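Local atomic coordinates of hemolysin-related protein (Vibrio cholerae serotype O1, PDB entry 5V6F), a protein that binds mannotriose through its second beta-prism lectin domain, the part held here, and probably recognises glycans. Residues Y26-D34 / L96-S104; I60-T71 / I82-K90. One frame throughout, in Å; residues are numbered along the deposited sequence.

Interaction 1 (Y26-D34 / L96-S104). With MAN (alpha-D-mannopyranose), chain B; BMA (beta-D-mannopyranose), chain C.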
loop_
_atom_site.group_PDB
_atom_site.type_symbol
_atom_site.label_atom_id
_atom_site.label_comp_id
_atom_site.label_asym_id
_atom_site.label_seq_id
_atom_site.Cartn_x
_atom_site.Cartn_y
_atom_site.Cartn_z
ATOM N N TYR A 26 -5.632 4.928 3.521
ATOM C CA TYR A 26 -5.343 6.074 2.670
ATOM C C TYR A 26 -3.991 5.890 1.996
ATOM O O TYR A 26 -3.044 5.384 2.607
ATOM C CB TYR A 26 -5.342 7.378 3.477
ATOM C CG TYR A 26 -6.713 7.914 3.812
ATOM C CD1 TYR A 26 -7.364 7.536 4.981
ATOM C CD2 TYR A 26 -7.355 8.814 2.968
ATOM C CE1 TYR A 26 -8.622 8.033 5.292
ATOM C CE2 TYR A 26 -8.612 9.310 3.271
ATOM C CZ TYR A 26 -9.240 8.916 4.432
ATOM O OH TYR A 26 -10.489 9.414 4.744
ATOM N N LEU A 27 -3.903 6.311 0.735
ATOM C CA LEU A 27 -2.676 6.195 -0.034
ATOM C C LEU A 27 -2.441 7.462 -0.838
ATOM O O LEU A 27 -3.386 8.057 -1.366
ATOM C CB LEU A 27 -2.719 5.005 -0.997
ATOM C CG LEU A 27 -2.917 3.617 -0.390
ATOM C CD1 LEU A 27 -4.397 3.252 -0.319
ATOM C CD2 LEU A 27 -2.131 2.588 -1.189
ATOM N N ARG A 28 -1.176 7.871 -0.915
ATOM C CA ARG A 28 -0.700 8.775 -1.952
ATOM C C ARG A 28 0.034 7.948 -2.995
ATOM O O ARG A 28 0.839 7.077 -2.645
ATOM C CB ARG A 28 0.221 9.855 -1.381
ATOM C CG ARG A 28 -0.521 11.031 -0.764
ATOM C CD ARG A 28 0.407 12.215 -0.482
ATOM N NE ARG A 28 1.096 12.105 0.806
ATOM C CZ ARG A 28 2.365 11.729 0.976
ATOM N NH1 ARG A 28 3.136 11.405 -0.057
ATOM N NH2 ARG A 28 2.873 11.678 2.200
ATOM N N SER A 29 -0.251 8.202 -4.270
ATOM C CA SER A 29 0.347 7.406 -5.328
ATOM C C SER A 29 0.510 8.251 -6.583
ATOM O O SER A 29 -0.191 9.248 -6.789
ATOM C CB SER A 29 -0.492 6.154 -5.634
ATOM O OG SER A 29 -1.758 6.491 -6.189
ATOM N N GLY A 30 1.455 7.823 -7.417
ATOM C CA GLY A 30 1.675 8.367 -8.745
ATOM C C GLY A 30 2.063 7.236 -9.677
ATOM O O GLY A 30 1.236 6.363 -9.958
ATOM N N PHE A 31 3.310 7.233 -10.160
ATOM C CA PHE A 31 3.859 6.074 -10.856
ATOM C C PHE A 31 4.232 4.950 -9.899
ATOM O O PHE A 31 4.563 3.850 -10.355
ATOM C CB PHE A 31 5.104 6.453 -11.667
ATOM C CG PHE A 31 4.835 7.359 -12.847
ATOM C CD1 PHE A 31 3.566 7.850 -13.109
ATOM C CD2 PHE A 31 5.872 7.719 -13.694
ATOM C CE1 PHE A 31 3.335 8.681 -14.190
ATOM C CE2 PHE A 31 5.647 8.548 -14.779
ATOM C CZ PHE A 31 4.375 9.030 -15.025
ATOM N N ALA A 32 4.200 5.209 -8.596
ATOM C CA ALA A 32 4.490 4.212 -7.573
ATOM C C ALA A 32 3.580 4.496 -6.384
ATOM O O ALA A 32 2.684 5.343 -6.457
ATOM C CB ALA A 32 5.974 4.237 -7.188
ATOM N N ILE A 33 3.801 3.783 -5.285
ATOM C CA ILE A 33 3.074 4.019 -4.043
ATOM C C ILE A 33 3.951 4.903 -3.161
ATOM O O ILE A 33 5.024 4.483 -2.709
ATOM C CB ILE A 33 2.700 2.705 -3.342
ATOM C CG1 ILE A 33 1.800 1.840 -4.241
ATOM C CG2 ILE A 33 2.024 2.990 -1.999
ATOM C CD1 ILE A 33 0.514 2.513 -4.729
ATOM N N ASP A 34 3.496 6.133 -2.909
ATOM C CA ASP A 34 4.289 7.109 -2.170
ATOM C C ASP A 34 4.114 6.998 -0.660
ATOM O O ASP A 34 5.086 7.169 0.085
ATOM C CB ASP A 34 3.924 8.532 -2.609
ATOM C CG ASP A 34 4.272 8.803 -4.060
ATOM O OD1 ASP A 34 3.465 8.446 -4.945
ATOM O OD2 ASP A 34 5.354 9.377 -4.314
ATOM N N LEU A 96 -6.991 0.288 -9.178
ATOM C CA LEU A 96 -5.545 0.144 -9.291
ATOM C C LEU A 96 -4.902 1.482 -8.967
ATOM O O LEU A 96 -5.122 2.466 -9.678
ATOM C CB LEU A 96 -5.139 -0.310 -10.692
ATOM C CG LEU A 96 -3.630 -0.456 -10.926
ATOM C CD1 LEU A 96 -3.105 -1.676 -10.208
ATOM C CD2 LEU A 96 -3.305 -0.524 -12.410
ATOM N N LEU A 97 -4.111 1.517 -7.901
ATOM C CA LEU A 97 -3.312 2.689 -7.583
ATOM C C LEU A 97 -1.856 2.419 -7.935
ATOM O O LEU A 97 -1.384 1.282 -7.875
ATOM C CB LEU A 97 -3.441 3.061 -6.105
ATOM C CG LEU A 97 -4.873 3.306 -5.621
ATOM C CD1 LEU A 97 -4.868 3.753 -4.167
ATOM C CD2 LEU A 97 -5.597 4.326 -6.500
ATOM N N GLY A 98 -1.148 3.477 -8.314
ATOM C CA GLY A 98 0.206 3.321 -8.807
ATOM C C GLY A 98 0.218 2.866 -10.257
ATOM O O GLY A 98 -0.750 3.041 -11.008
ATOM N N SER A 99 1.340 2.266 -10.652
ATOM C CA SER A 99 1.553 1.859 -12.034
ATOM C C SER A 99 2.491 0.663 -12.074
ATOM O O SER A 99 3.382 0.528 -11.235
ATOM C CB SER A 99 2.148 2.999 -12.874
ATOM O OG SER A 99 2.481 2.546 -14.178
ATOM N N THR A 100 2.304 -0.192 -13.077
ATOM C CA THR A 100 3.222 -1.297 -13.318
ATOM C C THR A 100 4.248 -0.989 -14.403
ATOM O O THR A 100 5.057 -1.860 -14.733
ATOM C CB THR A 100 2.447 -2.565 -13.705
ATOM O OG1 THR A 100 1.762 -2.357 -14.949
ATOM C CG2 THR A 100 1.436 -2.935 -12.629
ATOM N N HIS A 101 4.250 0.224 -14.953
ATOM C CA HIS A 101 4.974 0.503 -16.187
ATOM C C HIS A 101 6.311 1.203 -15.981
ATOM O O HIS A 101 7.037 1.408 -16.960
ATOM C CB HIS A 101 4.098 1.341 -17.120
ATOM C CG HIS A 101 2.867 0.627 -17.581
ATOM N ND1 HIS A 101 2.840 -0.149 -18.719
ATOM C CD2 HIS A 101 1.624 0.560 -17.049
ATOM C CE1 HIS A 101 1.630 -0.657 -18.874
ATOM N NE2 HIS A 101 0.874 -0.243 -17.874
ATOM N N TYR A 102 6.669 1.563 -14.752
ATOM C CA TYR A 102 7.899 2.305 -14.500
ATOM C C TYR A 102 8.832 1.546 -13.566
ATOM O O TYR A 102 9.550 2.138 -12.756
ATOM C CB TYR A 102 7.577 3.691 -13.953
ATOM C CG TYR A 102 6.740 4.490 -14.919
ATOM C CD1 TYR A 102 5.356 4.409 -14.896
ATOM C CD2 TYR A 102 7.332 5.294 -15.881
ATOM C CE1 TYR A 102 4.585 5.122 -15.786
ATOM C CE2 TYR A 102 6.568 6.015 -16.780
ATOM C CZ TYR A 102 5.194 5.923 -16.729
ATOM O OH TYR A 102 4.427 6.636 -17.624
ATOM N N ALA A 103 8.856 0.221 -13.698
ATOM C CA ALA A 103 9.747 -0.606 -12.904
ATOM C C ALA A 103 10.119 -1.848 -13.694
ATOM O O ALA A 103 9.324 -2.369 -14.483
ATOM C CB ALA A 103 9.110 -1.010 -11.572
ATOM N N SER A 104 11.339 -2.313 -13.465
ATOM C CA SER A 104 11.825 -3.586 -13.966
ATOM C C SER A 104 11.904 -4.579 -12.810
ATOM O O SER A 104 11.605 -4.251 -11.657
ATOM C CB SER A 104 13.191 -3.412 -14.630
ATOM O OG SER A 104 14.174 -3.061 -13.670
HETATM C C1 MAN B . 5.240 10.570 -10.251
HETATM C C2 MAN B . 4.611 11.732 -9.500
HETATM C C3 MAN B . 5.324 11.907 -8.170
HETATM C C4 MAN B . 5.392 10.568 -7.389
HETATM C C5 MAN B . 5.959 9.434 -8.285
HETATM C C6 MAN B . 5.900 8.044 -7.639
HETATM O O2 MAN B . 3.248 11.468 -9.187
HETATM O O3 MAN B . 4.702 12.918 -7.380
HETATM O O4 MAN B . 6.238 10.717 -6.264
HETATM O O5 MAN B . 5.212 9.382 -9.511
HETATM O O6 MAN B . 4.547 7.766 -7.280
HETATM C C1 BMA C . 9.895 11.740 -13.056
HETATM C C2 BMA C . 10.714 12.294 -11.897
HETATM C C3 BMA C . 10.699 11.278 -10.729
HETATM C C4 BMA C . 9.292 10.750 -10.421
HETATM C C5 BMA C . 8.567 10.328 -11.712
HETATM C C6 BMA C . 7.120 9.988 -11.490
HETATM O O1 BMA C . 9.810 12.730 -14.054
HETATM O O2 BMA C . 10.157 13.513 -11.420
HETATM O O3 BMA C . 11.214 11.832 -9.536
HETATM O O4 BMA C . 9.393 9.640 -9.511
HETATM O O5 BMA C . 8.602 11.426 -12.647
HETATM O O6 BMA C . 6.571 10.956 -10.609
HETATM O O HOH W 1 -1.432 6.393 -8.872
HETATM O O HOH W 2 5.712 1.750 -12.002
#
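Two sheets of the beta-prism meet where F31 lies opposite S99 and A32 opposite G98: strands 26-29 and 96-98 run at 53° with axes 7.0 Å apart, and no direct hydrogen bond joins the segments. Instead a water gathers S29 OG, the carbonyl of G30 and the amide of G98, and a second water donates to F31 O and S99 O while accepting from Y102 N. Where the two segments come near, G98 CA sits 3.4 Å from G30 O as a CA-H...O contact; the hydroxyl of S29 is also held by R57. Deeper in, L27 CD1 meets L97 CD1 at 3.9 Å, and the CD1 tip of I33 rests against the backbone of L97.

At the pocket end, the rings of F31 and Y102 form an offset stack, with centroids 3.8 Å apart and planes at 13°. With CG of F31 anti to its carbonyl carbon (chi1 -68°), one ring face lies on Y102, while the opposite face receives C1 of a mannose near its rim. Y102 thus backs a ring that borders the glycan, consistent with a second-shell role. Segment 26-34 gives this mannose four hydrogen bonds, and T51, G53 and G54 add others. The amide of F31 donates to the ring oxygen O5 and that of A32 to O6. Both carboxylate oxygens of D34 accept sugar hydroxyls, O6 reaching OD1 at 2.7 Å and O4 reaching OD2 at 2.5 Å.

Interaction 2 (I60-T71 / I82-K90); sequences IALDQLQSVEVT and IVAIKFTMK
Paired amides and carbonyls of S67 with T88, E69 with K86 and T71 with A84 bind these strands into an antiparallel hairpin, part of one four-stranded sheet of the beta-prism. The bond from K86 N to E69 O is almost straight, at 178°. Each end of this run carries a classic beta bulge: T88 O accepts from both Q66 N and S67 N, and T71 O from both A84 N and V83 N. Beyond the first bulge, K90 N donates to Q64 O at 2.8 Å, and a water bridges D63 O and K90 NZ. On the face bearing E69 and K86, another water accepts a weak bond from K86 NZ and donates to E69 OE1, the two charged atoms standing 4.7 Å apart.

The face with V68, V70, I85 and F87 is apolar. I60, from the neighbouring sheet, lays CG1 over the centre of the F87 ring, 3.8 Å from its centroid and 2° off the normal, a CH-pi contact. I85 CG2 covers the other face near the rim, and L65 CD1 comes in at the edge. The M89 chain bends twice beyond CG, which brings its CE to 3.4 Å from A61 O. V70, I82 and I85 also pack on F134 of the third sheet. Backbone bonds therefore set the hairpin's register, while the enclosed F87 ring ties it to the next sheet; the charged pair on the other face is linked through water, weakly on the lysine side.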
loop_
_atom_site.group_PDB
_atom_site.type_symbol
_atom_site.label_atom_id
_atom_site.label_comp_id
_atom_site.label_asym_id
_atom_site.label_seq_id
_atom_site.Cartn_x
_atom_site.Cartn_y
_atom_site.Cartn_z
ATOM N N ILE A 60 -9.489 3.346 0.678
ATOM C CA ILE A 60 -9.954 1.975 0.519
ATOM C C ILE A 60 -10.704 1.571 1.782
ATOM O O ILE A 60 -10.168 1.672 2.893
ATOM C CB ILE A 60 -8.771 1.028 0.256
ATOM C CG1 ILE A 60 -7.963 1.492 -0.962
ATOM C CG2 ILE A 60 -9.249 -0.403 0.074
ATOM C CD1 ILE A 60 -8.742 1.536 -2.257
ATOM N N ALA A 61 -11.943 1.114 1.615
ATOM C CA ALA A 61 -12.741 0.631 2.740
ATOM C C ALA A 61 -12.268 -0.778 3.077
ATOM O O ALA A 61 -12.575 -1.739 2.371
ATOM C CB ALA A 61 -14.226 0.664 2.402
ATOM N N LEU A 62 -11.510 -0.903 4.168
ATOM C CA LEU A 62 -10.890 -2.180 4.501
ATOM C C LEU A 62 -11.913 -3.232 4.895
ATOM O O LEU A 62 -11.657 -4.430 4.731
ATOM C CB LEU A 62 -9.883 -1.990 5.630
ATOM C CG LEU A 62 -8.639 -1.177 5.268
ATOM C CD1 LEU A 62 -7.773 -0.979 6.499
ATOM C CD2 LEU A 62 -7.845 -1.850 4.156
ATOM N N ASP A 63 -13.057 -2.819 5.438
ATOM C CA ASP A 63 -14.110 -3.782 5.726
ATOM C C ASP A 63 -14.758 -4.299 4.452
ATOM O O ASP A 63 -15.459 -5.314 4.493
ATOM C CB ASP A 63 -15.172 -3.155 6.631
ATOM C CG ASP A 63 -15.779 -1.901 6.032
ATOM O OD1 ASP A 63 -15.025 -1.085 5.461
ATOM O OD2 ASP A 63 -17.013 -1.737 6.125
ATOM N N GLN A 64 -14.529 -3.626 3.331
ATOM C CA GLN A 64 -15.062 -4.022 2.040
ATOM C C GLN A 64 -14.012 -4.697 1.162
ATOM O O GLN A 64 -14.331 -5.117 0.047
ATOM C CB GLN A 64 -15.651 -2.790 1.346
ATOM C CG GLN A 64 -16.897 -2.256 2.056
ATOM C CD GLN A 64 -17.124 -0.767 1.844
ATOM O OE1 GLN A 64 -17.476 -0.043 2.776
ATOM N NE2 GLN A 64 -16.930 -0.308 0.616
ATOM N N LEU A 65 -12.785 -4.852 1.655
ATOM C CA LEU A 65 -11.692 -5.367 0.840
ATOM C C LEU A 65 -11.744 -6.888 0.757
ATOM O O LEU A 65 -11.854 -7.576 1.778
ATOM C CB LEU A 65 -10.350 -4.913 1.416
ATOM C CG LEU A 65 -9.088 -5.329 0.663
ATOM C CD1 LEU A 65 -9.072 -4.743 -0.745
ATOM C CD2 LEU A 65 -7.857 -4.901 1.447
ATOM N N GLN A 66 -11.657 -7.414 -0.464
ATOM C CA GLN A 66 -11.596 -8.852 -0.680
ATOM C C GLN A 66 -10.168 -9.341 -0.885
ATOM O O GLN A 66 -9.750 -10.302 -0.236
ATOM C CB GLN A 66 -12.462 -9.252 -1.883
ATOM C CG GLN A 66 -12.397 -10.742 -2.211
ATOM C CD GLN A 66 -13.345 -11.148 -3.323
ATOM O OE1 GLN A 66 -14.141 -10.342 -3.807
ATOM N NE2 GLN A 66 -13.263 -12.408 -3.735
ATOM N N SER A 67 -9.403 -8.687 -1.757
ATOM C CA SER A 67 -8.056 -9.150 -2.055
ATOM C C SER A 67 -7.212 -7.994 -2.570
ATOM O O SER A 67 -7.729 -6.957 -2.996
ATOM C CB SER A 67 -8.081 -10.280 -3.087
ATOM O OG SER A 67 -8.578 -9.807 -4.330
ATOM N N VAL A 68 -5.897 -8.197 -2.529
ATOM C CA VAL A 68 -4.945 -7.254 -3.100
ATOM C C VAL A 68 -4.044 -7.995 -4.074
ATOM O O VAL A 68 -3.751 -9.183 -3.910
ATOM C CB VAL A 68 -4.095 -6.541 -2.023
ATOM C CG1 VAL A 68 -4.971 -5.637 -1.169
ATOM C CG2 VAL A 68 -3.353 -7.556 -1.151
ATOM N N GLU A 69 -3.619 -7.273 -5.104
ATOM C CA GLU A 69 -2.612 -7.722 -6.057
ATOM C C GLU A 69 -1.545 -6.639 -6.053
ATOM O O GLU A 69 -1.789 -5.530 -6.539
ATOM C CB GLU A 69 -3.222 -7.918 -7.444
ATOM C CG GLU A 69 -2.310 -8.503 -8.493
ATOM C CD GLU A 69 -3.033 -8.704 -9.811
ATOM O OE1 GLU A 69 -3.085 -7.752 -10.617
ATOM O OE2 GLU A 69 -3.577 -9.806 -10.028
ATOM N N VAL A 70 -0.387 -6.939 -5.472
ATOM C CA VAL A 70 0.647 -5.946 -5.201
ATOM C C VAL A 70 1.790 -6.168 -6.178
ATOM O O VAL A 70 2.378 -7.255 -6.217
ATOM C CB VAL A 70 1.149 -6.034 -3.752
ATOM C CG1 VAL A 70 2.211 -4.967 -3.481
ATOM C CG2 VAL A 70 -0.010 -5.889 -2.778
ATOM N N THR A 71 2.112 -5.139 -6.955
ATOM C CA THR A 71 3.238 -5.183 -7.878
ATOM C C THR A 71 4.392 -4.382 -7.283
ATOM O O THR A 71 4.231 -3.204 -6.944
ATOM C CB THR A 71 2.850 -4.640 -9.252
ATOM O OG1 THR A 71 1.725 -5.370 -9.754
ATOM C CG2 THR A 71 4.009 -4.783 -10.237
ATOM N N ILE A 82 7.191 -0.850 -3.688
ATOM C CA ILE A 82 5.867 -1.160 -4.212
ATOM C C ILE A 82 5.497 -0.078 -5.212
ATOM O O ILE A 82 5.551 1.119 -4.899
ATOM C CB ILE A 82 4.837 -1.255 -3.074
ATOM C CG1 ILE A 82 5.149 -2.471 -2.190
ATOM C CG2 ILE A 82 3.408 -1.317 -3.643
ATOM C CD1 ILE A 82 4.197 -2.670 -1.011
ATOM N N VAL A 83 5.132 -0.487 -6.424
ATOM C CA VAL A 83 4.786 0.462 -7.469
ATOM C C VAL A 83 3.297 0.469 -7.794
ATOM O O VAL A 83 2.797 1.489 -8.288
ATOM C CB VAL A 83 5.618 0.228 -8.751
ATOM C CG1 VAL A 83 7.094 0.502 -8.468
ATOM C CG2 VAL A 83 5.422 -1.183 -9.303
ATOM N N ALA A 84 2.567 -0.610 -7.509
ATOM C CA ALA A 84 1.140 -0.629 -7.785
ATOM C C ALA A 84 0.440 -1.578 -6.826
ATOM O O ALA A 84 0.996 -2.604 -6.421
ATOM C CB ALA A 84 0.855 -1.045 -9.231
ATOM N N ILE A 85 -0.792 -1.220 -6.464
ATOM C CA ILE A 85 -1.675 -2.097 -5.706
ATOM C C ILE A 85 -3.039 -2.082 -6.368
ATOM O O ILE A 85 -3.636 -1.014 -6.551
ATOM C CB ILE A 85 -1.820 -1.681 -4.230
ATOM C CG1 ILE A 85 -0.457 -1.512 -3.564
ATOM C CG2 ILE A 85 -2.639 -2.734 -3.476
ATOM C CD1 ILE A 85 -0.528 -0.776 -2.251
ATOM N N LYS A 86 -3.537 -3.265 -6.707
ATOM C CA LYS A 86 -4.905 -3.432 -7.169
ATOM C C LYS A 86 -5.742 -3.957 -6.009
ATOM O O LYS A 86 -5.465 -5.037 -5.478
ATOM C CB LYS A 86 -4.968 -4.387 -8.359
ATOM C CG LYS A 86 -6.369 -4.641 -8.874
ATOM C CD LYS A 86 -6.356 -5.629 -10.024
ATOM C CE LYS A 86 -7.748 -6.135 -10.330
ATOM N NZ LYS A 86 -7.722 -7.216 -11.356
ATOM N N PHE A 87 -6.748 -3.185 -5.612
ATOM C CA PHE A 87 -7.666 -3.560 -4.545
ATOM C C PHE A 87 -8.958 -4.075 -5.170
ATOM O O PHE A 87 -9.619 -3.343 -5.912
ATOM C CB PHE A 87 -7.970 -2.367 -3.636
ATOM C CG PHE A 87 -6.755 -1.749 -2.990
ATOM C CD1 PHE A 87 -6.044 -0.749 -3.629
ATOM C CD2 PHE A 87 -6.357 -2.133 -1.720
ATOM C CE1 PHE A 87 -4.942 -0.162 -3.023
ATOM C CE2 PHE A 87 -5.252 -1.553 -1.109
ATOM C CZ PHE A 87 -4.551 -0.565 -1.759
ATOM N N THR A 88 -9.313 -5.325 -4.877
ATOM C CA THR A 88 -10.587 -5.899 -5.294
ATOM C C THR A 88 -11.514 -5.957 -4.087
ATOM O O THR A 88 -11.133 -6.474 -3.030
ATOM C CB THR A 88 -10.405 -7.294 -5.901
ATOM O OG1 THR A 88 -9.575 -7.209 -7.066
ATOM C CG2 THR A 88 -11.744 -7.891 -6.309
ATOM N N MET A 89 -12.722 -5.422 -4.247
ATOM C CA MET A 89 -13.669 -5.282 -3.149
ATOM C C MET A 89 -14.714 -6.399 -3.198
ATOM O O MET A 89 -14.865 -7.101 -4.201
ATOM C CB MET A 89 -14.347 -3.908 -3.210
ATOM C CG MET A 89 -13.415 -2.766 -3.589
ATOM S SD MET A 89 -11.982 -2.623 -2.503
ATOM C CE MET A 89 -12.760 -2.015 -1.005
ATOM N N LYS A 90 -15.447 -6.560 -2.093
ATOM C CA LYS A 90 -16.430 -7.635 -2.023
ATOM C C LYS A 90 -17.593 -7.415 -2.978
ATOM O O LYS A 90 -18.316 -8.369 -3.276
ATOM C CB LYS A 90 -16.977 -7.801 -0.600
ATOM C CG LYS A 90 -15.937 -8.074 0.469
ATOM C CD LYS A 90 -16.511 -7.978 1.885
ATOM C CE LYS A 90 -15.462 -8.334 2.933
ATOM N NZ LYS A 90 -16.074 -8.590 4.269
HETATM O O HOH W 3 -15.851 -6.943 6.581
HETATM O O HOH W 4 -4.782 -7.847 -12.739
#

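Overall arrangement
Interaction 2 lies within one sheet and reaches a second through I60; interaction 1 spans the junction of those same two sheets, at their glycan-binding end. The pair is continuous: L97 N and S99 N probably donate to I85 O and V83 O, so strand 94-98 extends the hairpin sheet and carries it to segment 26-34. Each contact has a buried apolar part and a more accessible part. In 60-71/82-90 direct backbone bonds dominate, and its more accessible parts carry E69, K86 and K90 with other polar groups. In 26-34/96-104 waters replace direct bonds, and its accessible end is an aromatic stack whose F31 ring meets the sugar.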